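Local coordinates for bifunctional GH43-CE protein (Bacteroides eggerthii, PDB 6MLY) that probably acts on xylan or related arabinoxylans, carrying a family 43 glycoside hydrolase module and a predicted carbohydrate esterase module in one chain, at residues V273-Y278 and M477-P482; N89-G94 and S362-K367; V69-D74 and V331-H336. All blocks are in the same frame, centred on the assembly; numbering follows the deposited sequence.

Overall arrangement
All three contacts join the family 43 hydrolase part of the chain to the concanavalin A-like part that follows it, so they mark out one interdomain surface. Contact 1 is nearest the catalytic region: the side chain of Arg275 is about 9 Å from that of Asp143, predicted to tune the catalytic acid. Contact 2 is the middle piece. Its centre is about 17 Å from that of contact 1, where Pro482 CB packs 4.0 Å from Tyr91 CB, and about 16 Å from that of contact 3, where Tyr91 OH meets Asn335 ND2 at 2.7 Å. Contacts 1 and 3 do not touch; their nearest atoms are about 9 Å apart.

Contact 1: residues V273-Y278 and M477-P482; sequences VGRIPY and MQYTMP. With EDO (1,2-ethanediol), chain F.
A chi1 of -175° turns Tyr479 CG away from the backbone N and carries the phenol across to Arg275, whose chain bends at chi3 (-84°) beside the hydroxyl. The two side chains cross at about a right angle. Tyr479 OH lies 3.0 Å from Arg275 NE and 3.2 Å from Arg275 CD, so the hydroxyl sits beside the elbow of the arginine. Further back, Tyr479 CE1 rests against Gly274 CA at 3.9 Å. Glycine suits this spot for a reason of its own: at its backbone angles a CB would be jammed against the carbonyl O of Val273. Gly274 leads straight into strand 275-282, an outer strand of a three-stranded antiparallel sheet, as expected for a blade of the family 43 beta-propeller. Tyr479 comes from the loop that follows strand 469-476 of the concanavalin A-like sandwich, where it is the centre of an inverse gamma turn. In the next residue, Thr480 OG1 donates to Pro482 O at 2.8 Å, along a lone pair in the carbonyl plane, and the peptide before Pro482 is cis. Beyond NE, the guanidinium of Arg275 meets a 1,2-ethanediol, probably from the crystallisation liquor. NH1 and NH2 of Arg275 both donate to its O1, at 2.8 and 2.9 Å, gripping it in the guanidinium plane. The diol is also hydrogen-bonded to Asp32 OD2, while the ion pair from Arg275 NH1 to Asp32 OD1 is long and weak.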
loop_
_atom_site.group_PDB
_atom_site.type_symbol
_atom_site.label_atom_id
_atom_site.label_comp_id
_atom_site.label_asym_id
_atom_site.label_seq_id
_atom_site.Cartn_x
_atom_site.Cartn_y
_atom_site.Cartn_z
ATOM N N VAL A 273 -3.964 -5.899 5.691
ATOM C CA VAL A 273 -4.751 -5.247 6.745
ATOM C C VAL A 273 -4.503 -5.964 8.082
ATOM O O VAL A 273 -4.419 -5.316 9.129
ATOM C CB VAL A 273 -6.250 -5.191 6.381
ATOM C CG1 VAL A 273 -6.959 -6.521 6.604
ATOM C CG2 VAL A 273 -6.969 -4.065 7.111
ATOM N N GLY A 274 -4.370 -7.296 8.036
ATOM C CA GLY A 274 -3.997 -8.101 9.205
ATOM C C GLY A 274 -4.930 -9.283 9.424
ATOM O O GLY A 274 -5.235 -10.028 8.487
ATOM N N ARG A 275 -5.365 -9.446 10.682
ATOM C CA ARG A 275 -6.170 -10.589 11.155
ATOM C C ARG A 275 -7.446 -10.051 11.820
ATOM O O ARG A 275 -7.392 -9.469 12.903
ATOM C CB ARG A 275 -5.316 -11.459 12.084
ATOM C CG ARG A 275 -3.971 -11.857 11.487
ATOM C CD ARG A 275 -3.245 -12.943 12.264
ATOM N NE ARG A 275 -2.465 -12.425 13.383
ATOM C CZ ARG A 275 -2.133 -13.126 14.466
ATOM N NH1 ARG A 275 -2.503 -14.389 14.583
ATOM N NH2 ARG A 275 -1.440 -12.556 15.437
ATOM N N ILE A 276 -8.589 -10.251 11.149
ATOM C CA ILE A 276 -9.789 -9.418 11.332
ATOM C C ILE A 276 -10.894 -10.241 11.996
ATOM O O ILE A 276 -11.206 -11.340 11.548
ATOM C CB ILE A 276 -10.237 -8.792 9.987
ATOM C CG1 ILE A 276 -10.516 -9.834 8.901
ATOM C CG2 ILE A 276 -9.226 -7.769 9.487
ATOM C CD1 ILE A 276 -11.362 -9.308 7.770
ATOM N N PRO A 277 -11.486 -9.753 13.113
ATOM C CA PRO A 277 -12.616 -10.418 13.769
ATOM C C PRO A 277 -13.819 -10.818 12.897
ATOM O O PRO A 277 -14.235 -10.057 12.009
ATOM C CB PRO A 277 -13.074 -9.354 14.775
ATOM C CG PRO A 277 -11.793 -8.672 15.174
ATOM C CD PRO A 277 -11.022 -8.583 13.875
ATOM N N TYR A 278 -14.356 -12.012 13.196
ATOM C CA TYR A 278 -15.533 -12.614 12.564
ATOM C C TYR A 278 -16.485 -13.123 13.657
ATOM O O TYR A 278 -16.045 -13.730 14.636
ATOM C CB TYR A 278 -15.135 -13.791 11.667
ATOM C CG TYR A 278 -14.764 -13.444 10.246
ATOM C CD1 TYR A 278 -13.719 -12.579 9.967
ATOM C CD2 TYR A 278 -15.435 -14.009 9.171
ATOM C CE1 TYR A 278 -13.366 -12.267 8.664
ATOM C CE2 TYR A 278 -15.096 -13.707 7.861
ATOM C CZ TYR A 278 -14.057 -12.830 7.605
ATOM O OH TYR A 278 -13.708 -12.524 6.322
ATOM N N MET A 477 2.059 -4.075 -0.355
ATOM C CA MET A 477 2.033 -4.539 1.025
ATOM C C MET A 477 2.015 -6.074 1.045
ATOM O O MET A 477 1.260 -6.690 0.293
ATOM C CB MET A 477 0.787 -4.011 1.749
ATOM C CG MET A 477 0.813 -2.515 2.008
ATOM S SD MET A 477 -0.859 -1.832 2.328
ATOM C CE MET A 477 -0.423 -0.621 3.607
ATOM N N GLN A 478 2.866 -6.675 1.887
ATOM C CA GLN A 478 2.813 -8.110 2.175
ATOM C C GLN A 478 2.778 -8.322 3.699
ATOM O O GLN A 478 3.506 -7.657 4.457
ATOM C CB GLN A 478 3.987 -8.862 1.540
ATOM C CG GLN A 478 3.779 -10.377 1.520
ATOM C CD GLN A 478 5.028 -11.191 1.275
ATOM O OE1 GLN A 478 6.072 -10.681 0.869
ATOM N NE2 GLN A 478 4.926 -12.487 1.523
ATOM N N TYR A 479 1.923 -9.258 4.131
ATOM C CA TYR A 479 1.772 -9.618 5.527
ATOM C C TYR A 479 2.872 -10.617 5.909
ATOM O O TYR A 479 2.682 -11.830 5.818
ATOM C CB TYR A 479 0.371 -10.180 5.782
ATOM C CG TYR A 479 0.086 -10.470 7.234
ATOM C CD1 TYR A 479 -0.249 -9.451 8.110
ATOM C CD2 TYR A 479 0.169 -11.760 7.738
ATOM C CE1 TYR A 479 -0.502 -9.706 9.446
ATOM C CE2 TYR A 479 -0.079 -12.033 9.073
ATOM C CZ TYR A 479 -0.418 -11.001 9.931
ATOM O OH TYR A 479 -0.665 -11.246 11.253
ATOM N N THR A 480 4.022 -10.079 6.331
ATOM C CA THR A 480 5.226 -10.851 6.651
ATOM C C THR A 480 5.260 -11.130 8.159
ATOM O O THR A 480 4.560 -10.473 8.932
ATOM C CB THR A 480 6.482 -10.116 6.154
ATOM O OG1 THR A 480 6.639 -8.883 6.857
ATOM C CG2 THR A 480 6.436 -9.806 4.673
ATOM N N MET A 481 6.080 -12.113 8.556
ATOM C CA MET A 481 6.274 -12.507 9.965
ATOM C C MET A 481 7.771 -12.667 10.227
ATOM O O MET A 481 8.359 -13.655 9.791
ATOM C CB MET A 481 5.560 -13.828 10.283
ATOM N N PRO A 482 8.397 -11.709 10.931
ATOM C CA PRO A 482 7.780 -10.537 11.542
ATOM C C PRO A 482 7.289 -9.542 10.491
ATOM O O PRO A 482 7.601 -9.708 9.313
ATOM C CB PRO A 482 8.884 -9.907 12.414
ATOM C CG PRO A 482 10.154 -10.597 11.993
ATOM C CD PRO A 482 9.706 -11.964 11.533
HETATM C C1 EDO F . -0.642 -15.765 17.282
HETATM O O1 EDO F . -1.755 -14.863 17.244
HETATM C C2 EDO F . 0.356 -15.252 18.310
HETATM O O2 EDO F . -0.295 -15.146 19.584
#

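Contact 2: residues N89-G94 and S362-K367; sequences NTYGRG and SFTQAK
Tyr91 meets Thr364 in a turn of the 362-367 segment that starts at Ser362, whose OG accepts from Thr364 N at 3.3 Å in an ST turn. Phe363 then opens a type I beta turn, closed by Ala366 N donating to Phe363 O. At Thr364 the hydrolase side arrives: Tyr91 OH donates to Thr364 O at 2.6 Å, on a lone pair in the carbonyl plane, with a C=O...donor angle of 118°. The carbonyl O stands at the edge of the phenol, near its plane, and Thr364 CB packs 3.4 Å from Tyr91 OH. Tyr91 OH also takes a hydrogen bond from Asn335 ND2, so donor and acceptor roles are both used. Changing Tyr91 to a phenylalanine removes the hydroxyl and would probably leave Thr364 O and Asn335 ND2 each without this partner. Gln365 comes next, its chain bent at chi2 (-57°) to bring the amide back toward Asn89. There OE1 of Gln365 is 3.5 Å from OD1 of Asn89, two acceptors that are not bonded, on side chains crossing at about a right angle, the amide planes 62° apart; the polar hold of Gln365 is its NE2, bonded to Lys88 O. With its ring stacked on His483, edge-to-face with His50 and His336, and touching Phe401, Tyr91 is set by the loop between helix 80-83 and strand 99-103 against the sandwich sheet that includes strands 395-401 and 370-373.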
loop_
_atom_site.group_PDB
_atom_site.type_symbol
_atom_site.label_atom_id
_atom_site.label_comp_id
_atom_site.label_asym_id
_atom_site.label_seq_id
_atom_site.Cartn_x
_atom_site.Cartn_y
_atom_site.Cartn_z
ATOM N N ASN A 89 15.300 -5.948 18.796
ATOM C CA ASN A 89 13.864 -5.734 18.683
ATOM C C ASN A 89 13.140 -6.944 19.279
ATOM O O ASN A 89 13.776 -7.881 19.753
ATOM C CB ASN A 89 13.451 -5.494 17.229
ATOM C CG ASN A 89 14.013 -6.535 16.285
ATOM O OD1 ASN A 89 15.149 -6.413 15.829
ATOM N ND2 ASN A 89 13.229 -7.562 15.994
ATOM N N THR A 90 11.806 -6.889 19.262
ATOM C CA THR A 90 10.964 -8.027 19.585
ATOM C C THR A 90 9.704 -7.954 18.712
ATOM O O THR A 90 8.611 -8.323 19.141
ATOM C CB THR A 90 10.717 -8.112 21.101
ATOM O OG1 THR A 90 10.260 -9.428 21.419
ATOM C CG2 THR A 90 9.725 -7.088 21.616
ATOM N N TYR A 91 9.878 -7.499 17.468
ATOM C CA TYR A 91 8.808 -7.497 16.484
ATOM C C TYR A 91 8.238 -8.918 16.376
ATOM O O TYR A 91 8.990 -9.896 16.391
ATOM C CB TYR A 91 9.306 -7.026 15.114
ATOM C CG TYR A 91 9.578 -5.548 14.977
ATOM C CD1 TYR A 91 8.544 -4.634 14.842
ATOM C CD2 TYR A 91 10.877 -5.062 14.932
ATOM C CE1 TYR A 91 8.793 -3.278 14.690
ATOM C CE2 TYR A 91 11.143 -3.711 14.777
ATOM C CZ TYR A 91 10.098 -2.813 14.653
ATOM O OH TYR A 91 10.354 -1.481 14.503
ATOM N N GLY A 92 6.908 -9.018 16.299
ATOM C CA GLY A 92 6.214 -10.291 16.164
ATOM C C GLY A 92 5.955 -10.970 17.500
ATOM O O GLY A 92 5.044 -11.783 17.600
ATOM N N ARG A 93 6.757 -10.639 18.519
ATOM C CA ARG A 93 6.709 -11.306 19.819
ATOM C C ARG A 93 5.894 -10.435 20.792
ATOM O O ARG A 93 4.732 -10.154 20.527
ATOM C CB ARG A 93 8.141 -11.631 20.258
ATOM C CG ARG A 93 8.818 -12.709 19.422
ATOM C CD ARG A 93 10.321 -12.697 19.617
ATOM N NE ARG A 93 10.950 -13.979 19.323
ATOM C CZ ARG A 93 12.191 -14.128 18.860
ATOM N NH1 ARG A 93 12.877 -13.077 18.438
ATOM N NH2 ARG A 93 12.738 -15.331 18.813
ATOM N N GLY A 94 6.486 -10.011 21.915
ATOM C CA GLY A 94 5.776 -9.207 22.913
ATOM C C GLY A 94 4.573 -9.938 23.491
ATOM O O GLY A 94 4.523 -11.180 23.492
ATOM N N SER A 362 18.621 2.099 10.739
ATOM C CA SER A 362 17.429 1.369 10.343
ATOM C C SER A 362 16.196 2.175 10.765
ATOM O O SER A 362 16.187 2.784 11.843
ATOM C CB SER A 362 17.420 -0.012 10.963
ATOM O OG SER A 362 16.238 -0.726 10.623
ATOM N N PHE A 363 15.168 2.168 9.911
ATOM C CA PHE A 363 13.878 2.762 10.236
ATOM C C PHE A 363 13.223 1.998 11.400
ATOM O O PHE A 363 12.598 2.616 12.264
ATOM C CB PHE A 363 12.977 2.794 8.996
ATOM C CG PHE A 363 11.623 3.425 9.207
ATOM C CD1 PHE A 363 11.479 4.570 9.979
ATOM C CD2 PHE A 363 10.491 2.887 8.612
ATOM C CE1 PHE A 363 10.235 5.154 10.157
ATOM C CE2 PHE A 363 9.246 3.469 8.796
ATOM C CZ PHE A 363 9.121 4.602 9.566
ATOM N N THR A 364 13.394 0.667 11.437
ATOM C CA THR A 364 12.667 -0.197 12.381
ATOM C C THR A 364 13.370 -0.236 13.747
ATOM O O THR A 364 12.840 -0.832 14.698
ATOM C CB THR A 364 12.455 -1.610 11.816
ATOM O OG1 THR A 364 13.681 -2.342 11.892
ATOM C CG2 THR A 364 11.929 -1.598 10.397
ATOM N N GLN A 365 14.549 0.397 13.846
ATOM C CA GLN A 365 15.245 0.581 15.127
ATOM C C GLN A 365 15.039 2.015 15.646
ATOM O O GLN A 365 15.660 2.409 16.639
ATOM C CB GLN A 365 16.734 0.250 14.984
ATOM C CG GLN A 365 17.015 -1.197 14.595
ATOM C CD GLN A 365 16.423 -2.197 15.561
ATOM O OE1 GLN A 365 15.632 -3.054 15.177
ATOM N NE2 GLN A 365 16.793 -2.089 16.829
ATOM N N ALA A 366 14.156 2.786 14.994
ATOM C CA ALA A 366 13.830 4.144 15.433
ATOM C C ALA A 366 12.815 4.091 16.585
ATOM O O ALA A 366 11.927 3.218 16.631
ATOM C CB ALA A 366 13.312 4.963 14.277
ATOM N N LYS A 367 12.961 5.044 17.511
ATOM C CA LYS A 367 12.076 5.192 18.648
ATOM C C LYS A 367 11.012 6.246 18.330
ATOM O O LYS A 367 11.184 7.066 17.430
ATOM C CB LYS A 367 12.881 5.583 19.891
ATOM C CG LYS A 367 13.907 4.552 20.345
ATOM C CD LYS A 367 14.628 4.930 21.621
ATOM C CE LYS A 367 13.787 4.753 22.869
ATOM N NZ LYS A 367 13.616 3.327 23.227
#

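Contact 3: residues V69-D74 and V331-H336; sequences VNYAYD and VWQWNH
Tyr71 and Gln333 meet where an outer strand of a four-stranded antiparallel sheet, as in a propeller blade of the hydrolase, faces strand 333-335 of the concanavalin A-like sandwich. Gln333 points toward the tyrosine and its chain is extended beyond CG (chi2 -177°), which carries the amide to the end of the phenol. Gln333 NE2 lies 2.6 Å from Tyr71 OH and 3.4 Å from Tyr71 CE2, at the edge of the ring and near its plane. The amide itself is turned almost upright to that ring, the two planes 83° apart. Gln333 CG also rests against the hydroxyl, 3.2 Å from Tyr71 OH, so the phenol end abuts the aliphatic part of the chain as well as its tip. The clear hydrogen bond of Tyr71 OH is to Leu330 O, just ahead of the 331-336 segment; a buried hydroxyl is thereby tied to the backbone of the partner domain. Just past Tyr71 the chain turns a corner at Ala72. On the sandwich side Trp332 sends its indole away from the tyrosine, bonded through NE1 to Asp317 OD2. At the far end of the segment His336 ND1 donates to Asn335 OD1 at 3.1 Å, from 52° above the carbonyl plane. Strand 333-335 runs antiparallel between strand 370-373 and the short hydrolase strand 51-52, so here the hydrolase lends an edge strand to a sheet of the concanavalin A-like beta-sandwich.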
loop_
_atom_site.group_PDB
_atom_site.type_symbol
_atom_site.label_atom_id
_atom_site.label_comp_id
_atom_site.label_asym_id
_atom_site.label_seq_id
_atom_site.Cartn_x
_atom_site.Cartn_y
_atom_site.Cartn_z
ATOM N N VAL A 69 -11.224 1.112 25.405
ATOM C CA VAL A 69 -11.557 1.723 26.690
ATOM C C VAL A 69 -10.335 1.762 27.620
ATOM O O VAL A 69 -10.239 2.678 28.447
ATOM C CB VAL A 69 -12.754 1.011 27.344
ATOM C CG1 VAL A 69 -14.014 1.194 26.511
ATOM C CG2 VAL A 69 -12.491 -0.469 27.598
ATOM N N ASN A 70 -9.419 0.792 27.492
ATOM C CA ASN A 70 -8.286 0.664 28.413
ATOM C C ASN A 70 -7.239 -0.291 27.820
ATOM O O ASN A 70 -7.527 -1.049 26.880
ATOM C CB ASN A 70 -8.762 0.190 29.796
ATOM C CG ASN A 70 -7.799 0.466 30.935
ATOM O OD1 ASN A 70 -6.675 0.921 30.729
ATOM N ND2 ASN A 70 -8.239 0.193 32.153
ATOM N N TYR A 71 -6.024 -0.219 28.386
ATOM C CA TYR A 71 -4.932 -1.153 28.143
ATOM C C TYR A 71 -4.485 -1.770 29.476
ATOM O O TYR A 71 -4.608 -1.144 30.531
ATOM C CB TYR A 71 -3.764 -0.442 27.458
ATOM C CG TYR A 71 -3.991 -0.113 26.005
ATOM C CD1 TYR A 71 -4.671 1.032 25.622
ATOM C CD2 TYR A 71 -3.525 -0.949 25.004
ATOM C CE1 TYR A 71 -4.884 1.334 24.286
ATOM C CE2 TYR A 71 -3.719 -0.655 23.665
ATOM C CZ TYR A 71 -4.402 0.491 23.300
ATOM O OH TYR A 71 -4.598 0.772 21.976
ATOM N N ALA A 72 -3.941 -2.992 29.407
ATOM C CA ALA A 72 -3.536 -3.763 30.582
ATOM C C ALA A 72 -2.237 -3.208 31.184
ATOM O O ALA A 72 -2.084 -3.198 32.414
ATOM C CB ALA A 72 -3.380 -5.219 30.223
ATOM N N TYR A 73 -1.299 -2.793 30.324
ATOM C CA TYR A 73 -0.031 -2.218 30.778
ATOM C C TYR A 73 0.446 -1.146 29.793
ATOM O O TYR A 73 -0.063 -1.050 28.690
ATOM C CB TYR A 73 1.020 -3.315 30.974
ATOM C CG TYR A 73 1.495 -3.997 29.714
ATOM C CD1 TYR A 73 2.451 -3.413 28.891
ATOM C CD2 TYR A 73 1.012 -5.248 29.360
ATOM C CE1 TYR A 73 2.895 -4.045 27.738
ATOM C CE2 TYR A 73 1.450 -5.893 28.214
ATOM C CZ TYR A 73 2.393 -5.289 27.400
ATOM O OH TYR A 73 2.813 -5.939 26.280
ATOM N N ASP A 74 1.444 -0.371 30.237
ATOM C CA ASP A 74 2.051 0.734 29.500
ATOM C C ASP A 74 3.287 0.225 28.750
ATOM O O ASP A 74 3.343 0.300 27.523
ATOM C CB ASP A 74 2.411 1.889 30.441
ATOM C CG ASP A 74 1.545 3.123 30.270
ATOM O OD1 ASP A 74 0.583 3.286 31.062
ATOM O OD2 ASP A 74 1.861 3.934 29.350
ATOM N N VAL A 331 -6.615 5.008 20.775
ATOM C CA VAL A 331 -6.385 4.574 19.384
ATOM C C VAL A 331 -4.880 4.559 19.073
ATOM O O VAL A 331 -4.449 3.823 18.172
ATOM C CB VAL A 331 -7.145 5.450 18.369
ATOM C CG1 VAL A 331 -8.655 5.362 18.543
ATOM C CG2 VAL A 331 -6.684 6.897 18.413
ATOM N N TRP A 332 -4.103 5.366 19.812
ATOM C CA TRP A 332 -2.653 5.481 19.646
ATOM C C TRP A 332 -1.926 4.381 20.427
ATOM O O TRP A 332 -2.259 4.106 21.586
ATOM C CB TRP A 332 -2.162 6.861 20.094
ATOM C CG TRP A 332 -2.566 7.997 19.201
ATOM C CD1 TRP A 332 -3.409 9.022 19.516
ATOM C CD2 TRP A 332 -2.120 8.245 17.858
ATOM N NE1 TRP A 332 -3.522 9.887 18.464
ATOM C CE2 TRP A 332 -2.742 9.439 17.434
ATOM C CE3 TRP A 332 -1.266 7.581 16.972
ATOM C CZ2 TRP A 332 -2.532 9.977 16.164
ATOM C CZ3 TRP A 332 -1.053 8.115 15.717
ATOM C CH2 TRP A 332 -1.684 9.294 15.321
ATOM N N GLN A 333 -0.930 3.772 19.767
ATOM C CA GLN A 333 0.060 2.885 20.386
ATOM C C GLN A 333 1.413 3.131 19.699
ATOM O O GLN A 333 1.484 3.191 18.473
ATOM C CB GLN A 333 -0.333 1.404 20.263
ATOM C CG GLN A 333 -1.815 1.095 20.469
ATOM C CD GLN A 333 -2.117 -0.386 20.416
ATOM O OE1 GLN A 333 -1.222 -1.219 20.510
ATOM N NE2 GLN A 333 -3.389 -0.735 20.272
ATOM N N TRP A 334 2.481 3.256 20.498
ATOM C CA TRP A 334 3.849 3.401 19.998
ATOM C C TRP A 334 4.370 2.053 19.485
ATOM O O TRP A 334 3.855 1.001 19.835
ATOM C CB TRP A 334 4.783 3.941 21.086
ATOM C CG TRP A 334 4.342 5.223 21.721
ATOM C CD1 TRP A 334 3.575 5.363 22.841
ATOM C CD2 TRP A 334 4.674 6.556 21.299
ATOM N NE1 TRP A 334 3.396 6.688 23.135
ATOM C CE2 TRP A 334 4.059 7.443 22.208
ATOM C CE3 TRP A 334 5.426 7.086 20.247
ATOM C CZ2 TRP A 334 4.170 8.826 22.090
ATOM C CZ3 TRP A 334 5.536 8.454 20.133
ATOM C CH2 TRP A 334 4.915 9.310 21.042
ATOM N N ASN A 335 5.415 2.114 18.656
ATOM C CA ASN A 335 6.204 0.955 18.256
ATOM C C ASN A 335 7.308 0.752 19.299
ATOM O O ASN A 335 8.222 1.581 19.394
ATOM C CB ASN A 335 6.798 1.141 16.858
ATOM C CG ASN A 335 7.757 0.040 16.453
ATOM O OD1 ASN A 335 7.566 -1.126 16.799
ATOM N ND2 ASN A 335 8.778 0.402 15.690
ATOM N N HIS A 336 7.205 -0.340 20.071
ATOM C CA HIS A 336 8.118 -0.638 21.174
ATOM C C HIS A 336 7.995 0.463 22.236
ATOM O O HIS A 336 7.143 1.346 22.121
ATOM C CB HIS A 336 9.556 -0.822 20.662
ATOM C CG HIS A 336 9.847 -2.170 20.092
ATOM N ND1 HIS A 336 9.275 -2.618 18.917
ATOM C CD2 HIS A 336 10.674 -3.151 20.509
ATOM C CE1 HIS A 336 9.722 -3.827 18.647
ATOM N NE2 HIS A 336 10.583 -4.176 19.609
#